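Local coordinates for protein inulin fructotransferase (Bacillus sp. snu-7, PDB 2INV) that cleaves inulin by intramolecular fructosyl transfer, removing terminal difructose units and releasing them as a cyclic difructose anhydride, at residues G274-L282 against G308-L316; N289-N300 against N327-V338. All coordinates share one frame; numbering follows the deposited sequence.

Overall arrangement
Contact 1 and contact 2 illustrate how a right-handed parallel beta-helix divides its labour between coil and loop. Contact 2 is a buried pairing of successive coils, built from parallel backbone bonds, asparagine amides at a corner and apolar packing. Contact 1 is smaller and only partly buried: segment 274-282, a turn leading into strand 280-282, receives the irregular loop 308-316 that leaves the coil between the segments of contact 2, relying on an asparagine, a proline and an arginine. They meet directly: Asp-315 of contact 1 binds both Arg-298 and Tyr-336 of contact 2, and Gly-274 pairs with Arg-297. Contact 1 adjoins the fructose pocket through Phe-275, whereas only contact 2 meets neighbouring subunits of the trimer.

Contact 1: G274-L282 against G308-L316; sequences GFYPGMLRL and GRGNGLDDL
Asn-311 and Pro-277 make the one direct hydrogen bond between segment 274-282 and loop 308-316: Asn-311 ND2 donates to Pro-277 O at 2.8 Å. The acceptor lies in the amide plane, yet the bond is bent, with an N-H...O angle of 137°. Tyr-276 slides past the same amide in the opposite direction, its CB 3.3 Å from Asn-311 ND2, while one face of its ring receives the backbone at Gly-310 C and Asn-311 N. The proline ring rests on the loop backbone, Pro-277 CB being 3.3 Å from Asp-314 O, and the same CB meets Leu-313 CB at 3.7 Å. Leu-313 also reaches Arg-281 from the opposite direction: its CD1 lies over one face of the guanidinium, toward the rim, 3.2 Å from Arg-281 NH2.

A second shell positions these groups. With CG of Asn-311 between the backbone N and the carbonyl carbon (chi1 69°), OD1 turns back to accept Leu-313 N at 2.9 Å, an Asx turn that holds the amide in place. Arg-281 is fixed by its own turn: NE donates to Gly-278 O at 2.8 Å in an almost straight bond (173°) that uses a carbonyl lone pair. Its NH2 reaches Asn-311 O through water 1, and both this NH2 and Asn-311 ND2 donate to Arg-254 O.

A loop leaving one coil of the right-handed parallel beta-helix, between strands 285-299 and 320-323, thus folds back on the turn of the preceding coil, beside the pocket where Phe-275 touches bound fructose. Around this junction, Gly-274 forms backbone bonds with Arg-297 and Thr-299 of strand 285-299. Met-279, deposited as selenomethionine, pairs through its backbone with Leu-256 and Ile-257, and Leu-280 touches Ile-291 of strand 285-299 and Val-320 of strand 320-323.

Contact 2: N289-N300 against N327-V338; sequences NLITANHIRRTN and NLISDNLFAYNV
Two successive coils of the right-handed parallel beta-helix lie side by side here, and at their corner Asn-294 and Asn-332 form neighbouring steps of an asparagine stack, amide planes 15° apart. CG of Asn-332 is anti to its carbonyl carbon (chi1 -64°), which tucks the amide inside the bend between strands 328-330 and 332-337. Asn-332 OD1 accepts Asn-294 N in its carbonyl plane at 3.0 Å, and Asn-332 ND2 donates to Ile-291 O at 3.2 Å, from above that carbonyl's plane. Asn-294 ND2 donates to Val-267 O and its OD1 accepts Asn-270 N one coil back, while Asn-366 binds Asn-332 ND2 one coil on. Replacing Asn-332 by an alanine would probably leave the buried Asn-294 N without its acceptor and cost Ile-291 O one of its donors. Asn-289 and Asn-327 repeat the theme with nearly coplanar amides: Asn-327 OD1 accepts both Asn-289 N and Asn-289 ND2, each at 2.8 Å, while Asn-289 OD1 accepts Cys-265 N.

Beyond the corner, strands 295-299 and 332-337 run parallel, their axes 10° apart. CD1 of Ile-296 lies over the face of the Phe-334 ring, 3.6 Å from Phe-334 CZ. Arg-298 CG comes 3.4 Å from Tyr-336 CD2, and the guanidinium spreads over Val-338 CG2 while NH1 forms a salt bridge with Asp-315. The face bearing His-295, Leu-333 and Ala-335 packs on the second subunit, where His-295 NE2 is hydrogen-bonded to Glu-288 O of that subunit. On this side of the sheet, Arg-297 NH1 donates to Ala-335 O at 3.2 Å from above the carbonyl plane, whereas Arg-298 N reaches that oxygen from the other side of the plane. Thr-299 OG1 donates to Asn-337 O, 2.7 Å away, within its carbonyl plane.

Contact 1: G274-L282 against G308-L316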
loop_
_atom_site.group_PDB
_atom_site.type_symbol
_atom_site.label_atom_id
_atom_site.label_comp_id
_atom_site.label_asym_id
_atom_site.label_seq_id
_atom_site.Cartn_x
_atom_site.Cartn_y
_atom_site.Cartn_z
ATOM N N GLY A 274 0.644 -18.308 -11.339
ATOM C CA GLY A 274 0.967 -18.507 -12.736
ATOM C C GLY A 274 0.601 -19.893 -13.228
ATOM O O GLY A 274 0.334 -20.794 -12.439
ATOM N N PHE A 275 0.589 -20.065 -14.545
ATOM C CA PHE A 275 0.275 -21.358 -15.156
ATOM C C PHE A 275 1.507 -21.923 -15.832
ATOM O O PHE A 275 1.440 -22.962 -16.487
ATOM C CB PHE A 275 -0.793 -21.238 -16.246
ATOM C CG PHE A 275 -2.131 -20.744 -15.769
ATOM C CD1 PHE A 275 -2.675 -21.180 -14.569
ATOM C CD2 PHE A 275 -2.890 -19.903 -16.579
ATOM C CE1 PHE A 275 -3.962 -20.790 -14.190
ATOM C CE2 PHE A 275 -4.164 -19.511 -16.214
ATOM C CZ PHE A 275 -4.706 -19.954 -15.020
ATOM N N TYR A 276 2.630 -21.231 -15.698
ATOM C CA TYR A 276 3.850 -21.683 -16.339
ATOM C C TYR A 276 5.112 -21.524 -15.524
ATOM O O TYR A 276 5.152 -20.818 -14.517
ATOM C CB TYR A 276 4.111 -20.917 -17.644
ATOM C CG TYR A 276 2.895 -20.471 -18.402
ATOM C CD1 TYR A 276 2.034 -21.398 -18.989
ATOM C CD2 TYR A 276 2.627 -19.115 -18.575
ATOM C CE1 TYR A 276 0.946 -20.979 -19.737
ATOM C CE2 TYR A 276 1.537 -18.690 -19.315
ATOM C CZ TYR A 276 0.701 -19.625 -19.895
ATOM O OH TYR A 276 -0.384 -19.209 -20.634
ATOM N N PRO A 277 6.167 -22.214 -15.965
ATOM C CA PRO A 277 7.504 -22.214 -15.380
ATOM C C PRO A 277 8.055 -20.786 -15.380
ATOM O O PRO A 277 7.669 -19.969 -16.212
ATOM C CB PRO A 277 8.269 -23.123 -16.330
ATOM C CG PRO A 277 7.271 -24.191 -16.598
ATOM C CD PRO A 277 5.953 -23.446 -16.757
ATOM N N GLY A 278 8.934 -20.494 -14.428
ATOM C CA GLY A 278 9.539 -19.174 -14.337
ATOM C C GLY A 278 8.617 -17.986 -14.091
ATOM O O GLY A 278 8.638 -17.008 -14.840
HETATM N N MSE A 279 7.827 -18.049 -13.023
HETATM C CA MSE A 279 6.906 -16.967 -12.670
HETATM C C MSE A 279 7.693 -15.786 -12.103
HETATM O O MSE A 279 7.334 -14.622 -12.307
HETATM C CB MSE A 279 5.882 -17.463 -11.631
HETATM C CG MSE A 279 4.743 -18.263 -12.222
HETATM SE SE MSE A 279 3.937 -19.531 -11.014
HETATM C CE MSE A 279 5.322 -20.879 -10.957
ATOM N N LEU A 280 8.778 -16.105 -11.402
ATOM C CA LEU A 280 9.638 -15.110 -10.772
ATOM C C LEU A 280 11.041 -15.338 -11.332
ATOM O O LEU A 280 11.678 -16.347 -11.026
ATOM C CB LEU A 280 9.649 -15.326 -9.252
ATOM C CG LEU A 280 9.945 -13.844 -8.556
ATOM C CD1 LEU A 280 9.382 -13.928 -7.154
ATOM C CD2 LEU A 280 11.408 -13.618 -8.685
ATOM N N ARG A 281 11.533 -14.403 -12.140
ATOM C CA ARG A 281 12.853 -14.564 -12.747
ATOM C C ARG A 281 13.905 -13.502 -12.429
ATOM O O ARG A 281 13.664 -12.303 -12.547
ATOM C CB ARG A 281 12.717 -14.668 -14.264
ATOM C CG ARG A 281 11.793 -15.777 -14.737
ATOM C CD ARG A 281 11.844 -15.898 -16.252
ATOM N NE ARG A 281 10.602 -16.431 -16.805
ATOM C CZ ARG A 281 10.394 -16.644 -18.101
ATOM N NH1 ARG A 281 11.350 -16.369 -18.978
ATOM N NH2 ARG A 281 9.234 -17.131 -18.522
ATOM N N LEU A 282 15.080 -13.971 -12.027
ATOM C CA LEU A 282 16.218 -13.104 -11.732
ATOM C C LEU A 282 17.288 -13.534 -12.723
ATOM O O LEU A 282 18.004 -14.518 -12.538
ATOM C CB LEU A 282 16.695 -13.270 -10.287
ATOM C CG LEU A 282 16.438 -12.010 -9.449
ATOM C CD1 LEU A 282 14.957 -11.679 -9.436
ATOM C CD2 LEU A 282 16.954 -12.212 -8.033
ATOM N N GLY A 308 -3.548 -25.427 -23.297
ATOM C CA GLY A 308 -2.608 -25.877 -24.298
ATOM C C GLY A 308 -1.534 -24.860 -24.645
ATOM O O GLY A 308 -0.591 -25.191 -25.360
ATOM N N ARG A 309 -1.663 -23.626 -24.164
ATOM C CA ARG A 309 -0.658 -22.608 -24.472
ATOM C C ARG A 309 0.502 -22.711 -23.487
ATOM O O ARG A 309 0.380 -23.346 -22.434
ATOM C CB ARG A 309 -1.279 -21.207 -24.423
ATOM C CG ARG A 309 -0.694 -20.228 -25.450
ATOM C CD ARG A 309 -1.592 -19.994 -26.670
ATOM N NE ARG A 309 -2.234 -18.679 -26.675
ATOM C CZ ARG A 309 -1.568 -17.534 -26.818
ATOM N NH1 ARG A 309 -0.242 -17.544 -26.964
ATOM N NH2 ARG A 309 -2.219 -16.379 -26.828
ATOM N N GLY A 310 1.633 -22.102 -23.831
ATOM C CA GLY A 310 2.786 -22.181 -22.952
ATOM C C GLY A 310 3.753 -21.023 -23.085
ATOM O O GLY A 310 3.484 -20.055 -23.803
ATOM N N ASN A 311 4.886 -21.123 -22.395
ATOM C CA ASN A 311 5.895 -20.076 -22.452
ATOM C C ASN A 311 7.220 -20.671 -22.913
ATOM O O ASN A 311 8.268 -20.035 -22.815
ATOM C CB ASN A 311 6.029 -19.376 -21.084
ATOM C CG ASN A 311 6.631 -20.269 -20.008
ATOM O OD1 ASN A 311 6.835 -21.471 -20.214
ATOM N ND2 ASN A 311 6.903 -19.684 -18.846
ATOM N N GLY A 312 7.152 -21.903 -23.412
ATOM C CA GLY A 312 8.335 -22.571 -23.919
ATOM C C GLY A 312 9.330 -23.055 -22.878
ATOM O O GLY A 312 10.395 -23.571 -23.224
ATOM N N LEU A 313 8.999 -22.891 -21.605
ATOM C CA LEU A 313 9.894 -23.335 -20.553
ATOM C C LEU A 313 9.423 -24.644 -19.948
ATOM O O LEU A 313 8.222 -24.917 -19.900
ATOM C CB LEU A 313 9.994 -22.268 -19.470
ATOM C CG LEU A 313 10.651 -20.961 -19.912
ATOM C CD1 LEU A 313 10.720 -19.992 -18.749
ATOM C CD2 LEU A 313 12.047 -21.254 -20.446
ATOM N N ASP A 314 10.365 -25.474 -19.507
ATOM C CA ASP A 314 9.976 -26.734 -18.890
ATOM C C ASP A 314 10.005 -26.581 -17.374
ATOM O O ASP A 314 10.412 -25.536 -16.851
ATOM C CB ASP A 314 10.853 -27.915 -19.355
ATOM C CG ASP A 314 12.318 -27.791 -18.949
ATOM O OD1 ASP A 314 12.614 -27.391 -17.802
ATOM O OD2 ASP A 314 13.187 -28.134 -19.787
ATOM N N ASP A 315 9.540 -27.606 -16.673
ATOM C CA ASP A 315 9.469 -27.566 -15.217
ATOM C C ASP A 315 10.788 -27.669 -14.477
ATOM O O ASP A 315 10.810 -27.745 -13.251
ATOM C CB ASP A 315 8.516 -28.650 -14.733
ATOM C CG ASP A 315 7.075 -28.329 -15.071
ATOM O OD1 ASP A 315 6.438 -27.571 -14.305
ATOM O OD2 ASP A 315 6.580 -28.809 -16.113
ATOM N N LEU A 316 11.891 -27.680 -15.210
ATOM C CA LEU A 316 13.185 -27.745 -14.552
ATOM C C LEU A 316 13.760 -26.324 -14.500
ATOM O O LEU A 316 14.757 -26.070 -13.827
ATOM C CB LEU A 316 14.123 -28.717 -15.279
ATOM C CG LEU A 316 13.711 -30.190 -15.120
ATOM C CD1 LEU A 316 14.587 -31.082 -15.979
ATOM C CD2 LEU A 316 13.827 -30.597 -13.656
HETATM O O HOH W 1 9.068 -17.765 -21.378
#

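Contact 2: N289-N300 against N327-V338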
loop_
_atom_site.group_PDB
_atom_site.type_symbol
_atom_site.label_atom_id
_atom_site.label_comp_id
_atom_site.label_asym_id
_atom_site.label_seq_id
_atom_site.Cartn_x
_atom_site.Cartn_y
_atom_site.Cartn_z
ATOM N N ASN A 289 19.322 -9.175 -3.985
ATOM C CA ASN A 289 17.895 -8.894 -3.936
ATOM C C ASN A 289 17.170 -9.741 -2.904
ATOM O O ASN A 289 17.562 -10.878 -2.614
ATOM C CB ASN A 289 17.275 -9.109 -5.315
ATOM C CG ASN A 289 17.959 -8.286 -6.383
ATOM O OD1 ASN A 289 17.746 -7.079 -6.486
ATOM N ND2 ASN A 289 18.808 -8.934 -7.172
ATOM N N LEU A 290 16.113 -9.159 -2.348
ATOM C CA LEU A 290 15.303 -9.813 -1.337
ATOM C C LEU A 290 13.952 -10.243 -1.893
ATOM O O LEU A 290 13.159 -9.411 -2.347
ATOM C CB LEU A 290 15.111 -8.860 -0.161
ATOM C CG LEU A 290 14.237 -9.294 1.016
ATOM C CD1 LEU A 290 14.848 -10.493 1.718
ATOM C CD2 LEU A 290 14.092 -8.124 1.980
ATOM N N ILE A 291 13.715 -11.552 -1.874
ATOM C CA ILE A 291 12.465 -12.134 -2.355
ATOM C C ILE A 291 11.938 -12.861 -1.134
ATOM O O ILE A 291 12.367 -13.975 -0.837
ATOM C CB ILE A 291 12.721 -13.146 -3.470
ATOM C CG1 ILE A 291 13.710 -12.550 -4.475
ATOM C CG2 ILE A 291 11.407 -13.508 -4.153
ATOM C CD1 ILE A 291 13.166 -11.387 -5.243
ATOM N N THR A 292 10.999 -12.243 -0.432
ATOM C CA THR A 292 10.497 -12.849 0.783
ATOM C C THR A 292 9.030 -12.569 1.062
ATOM O O THR A 292 8.460 -11.614 0.534
ATOM C CB THR A 292 11.348 -12.349 1.963
ATOM O OG1 THR A 292 11.087 -13.132 3.130
ATOM C CG2 THR A 292 11.038 -10.883 2.254
ATOM N N ALA A 293 8.433 -13.408 1.905
ATOM C CA ALA A 293 7.034 -13.256 2.292
ATOM C C ALA A 293 6.061 -13.203 1.112
ATOM O O ALA A 293 5.081 -12.452 1.143
ATOM C CB ALA A 293 6.874 -12.005 3.143
ATOM N N ASN A 294 6.316 -14.008 0.086
ATOM C CA ASN A 294 5.449 -14.040 -1.091
ATOM C C ASN A 294 4.754 -15.390 -1.205
ATOM O O ASN A 294 5.308 -16.420 -0.816
ATOM C CB ASN A 294 6.262 -13.834 -2.374
ATOM C CG ASN A 294 6.957 -12.493 -2.422
ATOM O OD1 ASN A 294 6.321 -11.447 -2.578
ATOM N ND2 ASN A 294 8.276 -12.513 -2.271
ATOM N N HIS A 295 3.538 -15.387 -1.739
ATOM C CA HIS A 295 2.830 -16.642 -1.947
ATOM C C HIS A 295 2.976 -16.949 -3.421
ATOM O O HIS A 295 2.504 -16.201 -4.278
ATOM C CB HIS A 295 1.350 -16.547 -1.597
ATOM C CG HIS A 295 0.678 -17.880 -1.493
ATOM N ND1 HIS A 295 0.397 -18.663 -2.592
ATOM C CD2 HIS A 295 0.163 -18.533 -0.426
ATOM C CE1 HIS A 295 -0.271 -19.736 -2.207
ATOM N NE2 HIS A 295 -0.426 -19.679 -0.897
ATOM N N ILE A 296 3.639 -18.059 -3.708
ATOM C CA ILE A 296 3.905 -18.460 -5.078
ATOM C C ILE A 296 3.170 -19.741 -5.442
ATOM O O ILE A 296 3.532 -20.830 -5.006
ATOM C CB ILE A 296 5.421 -18.618 -5.253
ATOM C CG1 ILE A 296 6.102 -17.369 -4.679
ATOM C CG2 ILE A 296 5.782 -18.807 -6.715
ATOM C CD1 ILE A 296 7.579 -17.502 -4.450
ATOM N N ARG A 297 2.123 -19.590 -6.243
ATOM C CA ARG A 297 1.299 -20.707 -6.664
ATOM C C ARG A 297 1.375 -20.984 -8.152
ATOM O O ARG A 297 1.012 -20.154 -8.988
ATOM C CB ARG A 297 -0.157 -20.471 -6.237
ATOM C CG ARG A 297 -1.211 -20.983 -7.217
ATOM C CD ARG A 297 -1.148 -22.478 -7.375
ATOM N NE ARG A 297 -2.451 -23.103 -7.176
ATOM C CZ ARG A 297 -2.619 -24.332 -6.694
ATOM N NH1 ARG A 297 -1.562 -25.069 -6.362
ATOM N NH2 ARG A 297 -3.844 -24.821 -6.533
ATOM N N ARG A 298 1.852 -22.181 -8.462
ATOM C CA ARG A 298 1.981 -22.632 -9.832
ATOM C C ARG A 298 0.927 -23.708 -10.053
ATOM O O ARG A 298 0.745 -24.589 -9.201
ATOM C CB ARG A 298 3.378 -23.214 -10.054
ATOM C CG ARG A 298 3.540 -24.025 -11.330
ATOM C CD ARG A 298 3.290 -23.175 -12.558
ATOM N NE ARG A 298 2.629 -23.940 -13.605
ATOM C CZ ARG A 298 3.197 -24.922 -14.298
ATOM N NH1 ARG A 298 4.454 -25.269 -14.068
ATOM N NH2 ARG A 298 2.494 -25.561 -15.223
ATOM N N THR A 299 0.212 -23.629 -11.171
ATOM C CA THR A 299 -0.800 -24.631 -11.465
ATOM C C THR A 299 -1.025 -24.633 -12.967
ATOM O O THR A 299 -0.307 -23.957 -13.713
ATOM C CB THR A 299 -2.128 -24.352 -10.712
ATOM O OG1 THR A 299 -2.971 -25.512 -10.778
ATOM C CG2 THR A 299 -2.853 -23.165 -11.322
ATOM N N ASN A 300 -2.014 -25.389 -13.418
ATOM C CA ASN A 300 -2.278 -25.476 -14.847
ATOM C C ASN A 300 -3.369 -24.501 -15.279
ATOM O O ASN A 300 -4.309 -24.217 -14.531
ATOM C CB ASN A 300 -2.677 -26.905 -15.221
ATOM C CG ASN A 300 -3.803 -27.433 -14.368
ATOM O OD1 ASN A 300 -3.716 -27.441 -13.138
ATOM N ND2 ASN A 300 -4.864 -27.894 -15.016
ATOM N N ASN A 327 21.476 -13.170 -3.323
ATOM C CA ASN A 327 20.039 -12.945 -3.226
ATOM C C ASN A 327 19.481 -13.790 -2.080
ATOM O O ASN A 327 19.988 -14.886 -1.807
ATOM C CB ASN A 327 19.364 -13.317 -4.549
ATOM C CG ASN A 327 19.852 -12.468 -5.709
ATOM O OD1 ASN A 327 19.600 -11.264 -5.767
ATOM N ND2 ASN A 327 20.557 -13.096 -6.642
ATOM N N LEU A 328 18.450 -13.280 -1.407
ATOM C CA LEU A 328 17.837 -13.998 -0.295
ATOM C C LEU A 328 16.378 -14.347 -0.577
ATOM O O LEU A 328 15.488 -13.493 -0.467
ATOM C CB LEU A 328 17.906 -13.171 0.996
ATOM C CG LEU A 328 17.152 -13.759 2.203
ATOM C CD1 LEU A 328 17.780 -15.085 2.610
ATOM C CD2 LEU A 328 17.191 -12.780 3.361
ATOM N N ILE A 329 16.144 -15.608 -0.932
ATOM C CA ILE A 329 14.803 -16.093 -1.213
ATOM C C ILE A 329 14.344 -16.826 0.043
ATOM O O ILE A 329 14.759 -17.965 0.290
ATOM C CB ILE A 329 14.804 -17.063 -2.415
ATOM C CG1 ILE A 329 15.479 -16.400 -3.616
ATOM C CG2 ILE A 329 13.385 -17.468 -2.768
ATOM C CD1 ILE A 329 16.982 -16.607 -3.676
ATOM N N SER A 330 13.485 -16.182 0.831
ATOM C CA SER A 330 13.033 -16.793 2.070
ATOM C C SER A 330 11.595 -16.482 2.445
ATOM O O SER A 330 10.939 -15.639 1.831
ATOM C CB SER A 330 13.947 -16.339 3.208
ATOM O OG SER A 330 13.947 -14.920 3.296
ATOM N N ASP A 331 11.127 -17.176 3.476
ATOM C CA ASP A 331 9.784 -16.997 3.994
ATOM C C ASP A 331 8.722 -16.913 2.898
ATOM O O ASP A 331 7.842 -16.055 2.942
ATOM C CB ASP A 331 9.752 -15.742 4.861
ATOM C CG ASP A 331 8.485 -15.625 5.660
ATOM O OD1 ASP A 331 8.028 -16.654 6.196
ATOM O OD2 ASP A 331 7.954 -14.501 5.774
ATOM N N ASN A 332 8.816 -17.812 1.919
ATOM C CA ASN A 332 7.867 -17.871 0.801
ATOM C C ASN A 332 7.070 -19.175 0.881
ATOM O O ASN A 332 7.581 -20.179 1.383
ATOM C CB ASN A 332 8.611 -17.840 -0.540
ATOM C CG ASN A 332 9.357 -16.538 -0.774
ATOM O OD1 ASN A 332 8.762 -15.458 -0.782
ATOM N ND2 ASN A 332 10.670 -16.635 -0.976
ATOM N N LEU A 333 5.827 -19.165 0.397
ATOM C CA LEU A 333 5.011 -20.378 0.404
ATOM C C LEU A 333 4.730 -20.803 -1.037
ATOM O O LEU A 333 4.085 -20.074 -1.787
ATOM C CB LEU A 333 3.688 -20.146 1.156
ATOM C CG LEU A 333 2.909 -21.403 1.596
ATOM C CD1 LEU A 333 1.716 -21.000 2.451
ATOM C CD2 LEU A 333 2.447 -22.207 0.390
ATOM N N PHE A 334 5.229 -21.980 -1.411
ATOM C CA PHE A 334 5.034 -22.503 -2.759
ATOM C C PHE A 334 3.930 -23.559 -2.815
ATOM O O PHE A 334 4.034 -24.612 -2.189
ATOM C CB PHE A 334 6.324 -23.136 -3.296
ATOM C CG PHE A 334 7.461 -22.167 -3.482
ATOM C CD1 PHE A 334 8.169 -21.684 -2.386
ATOM C CD2 PHE A 334 7.838 -21.756 -4.755
ATOM C CE1 PHE A 334 9.237 -20.812 -2.549
ATOM C CE2 PHE A 334 8.908 -20.878 -4.933
ATOM C CZ PHE A 334 9.607 -20.409 -3.833
ATOM N N ALA A 335 2.883 -23.280 -3.588
ATOM C CA ALA A 335 1.766 -24.209 -3.755
ATOM C C ALA A 335 1.768 -24.622 -5.221
ATOM O O ALA A 335 1.364 -23.861 -6.098
ATOM C CB ALA A 335 0.455 -23.527 -3.400
ATOM N N TYR A 336 2.229 -25.837 -5.479
ATOM C CA TYR A 336 2.328 -26.345 -6.838
ATOM C C TYR A 336 1.378 -27.506 -7.120
ATOM O O TYR A 336 1.477 -28.583 -6.520
ATOM C CB TYR A 336 3.788 -26.737 -7.098
ATOM C CG TYR A 336 4.092 -27.269 -8.471
ATOM C CD1 TYR A 336 3.710 -28.558 -8.838
ATOM C CD2 TYR A 336 4.790 -26.498 -9.399
ATOM C CE1 TYR A 336 4.017 -29.071 -10.092
ATOM C CE2 TYR A 336 5.104 -27.003 -10.660
ATOM C CZ TYR A 336 4.715 -28.286 -10.998
ATOM O OH TYR A 336 5.021 -28.798 -12.236
ATOM N N ASN A 337 0.446 -27.271 -8.041
ATOM C CA ASN A 337 -0.538 -28.281 -8.428
ATOM C C ASN A 337 -0.576 -28.377 -9.952
ATOM O O ASN A 337 -1.211 -27.558 -10.631
ATOM C CB ASN A 337 -1.926 -27.899 -7.912
ATOM C CG ASN A 337 -2.908 -29.034 -7.998
ATOM O OD1 ASN A 337 -4.076 -28.881 -7.653
ATOM N ND2 ASN A 337 -2.436 -30.189 -8.430
ATOM N N VAL A 338 0.115 -29.377 -10.486
ATOM C CA VAL A 338 0.182 -29.566 -11.921
ATOM C C VAL A 338 0.111 -31.047 -12.291
ATOM O O VAL A 338 0.804 -31.883 -11.713
ATOM C CB VAL A 338 1.487 -28.958 -12.485
ATOM C CG1 VAL A 338 1.594 -29.223 -13.987
ATOM C CG2 VAL A 338 1.517 -27.465 -12.218
HETATM O O HOH W 2 -4.389 -27.509 -5.333
#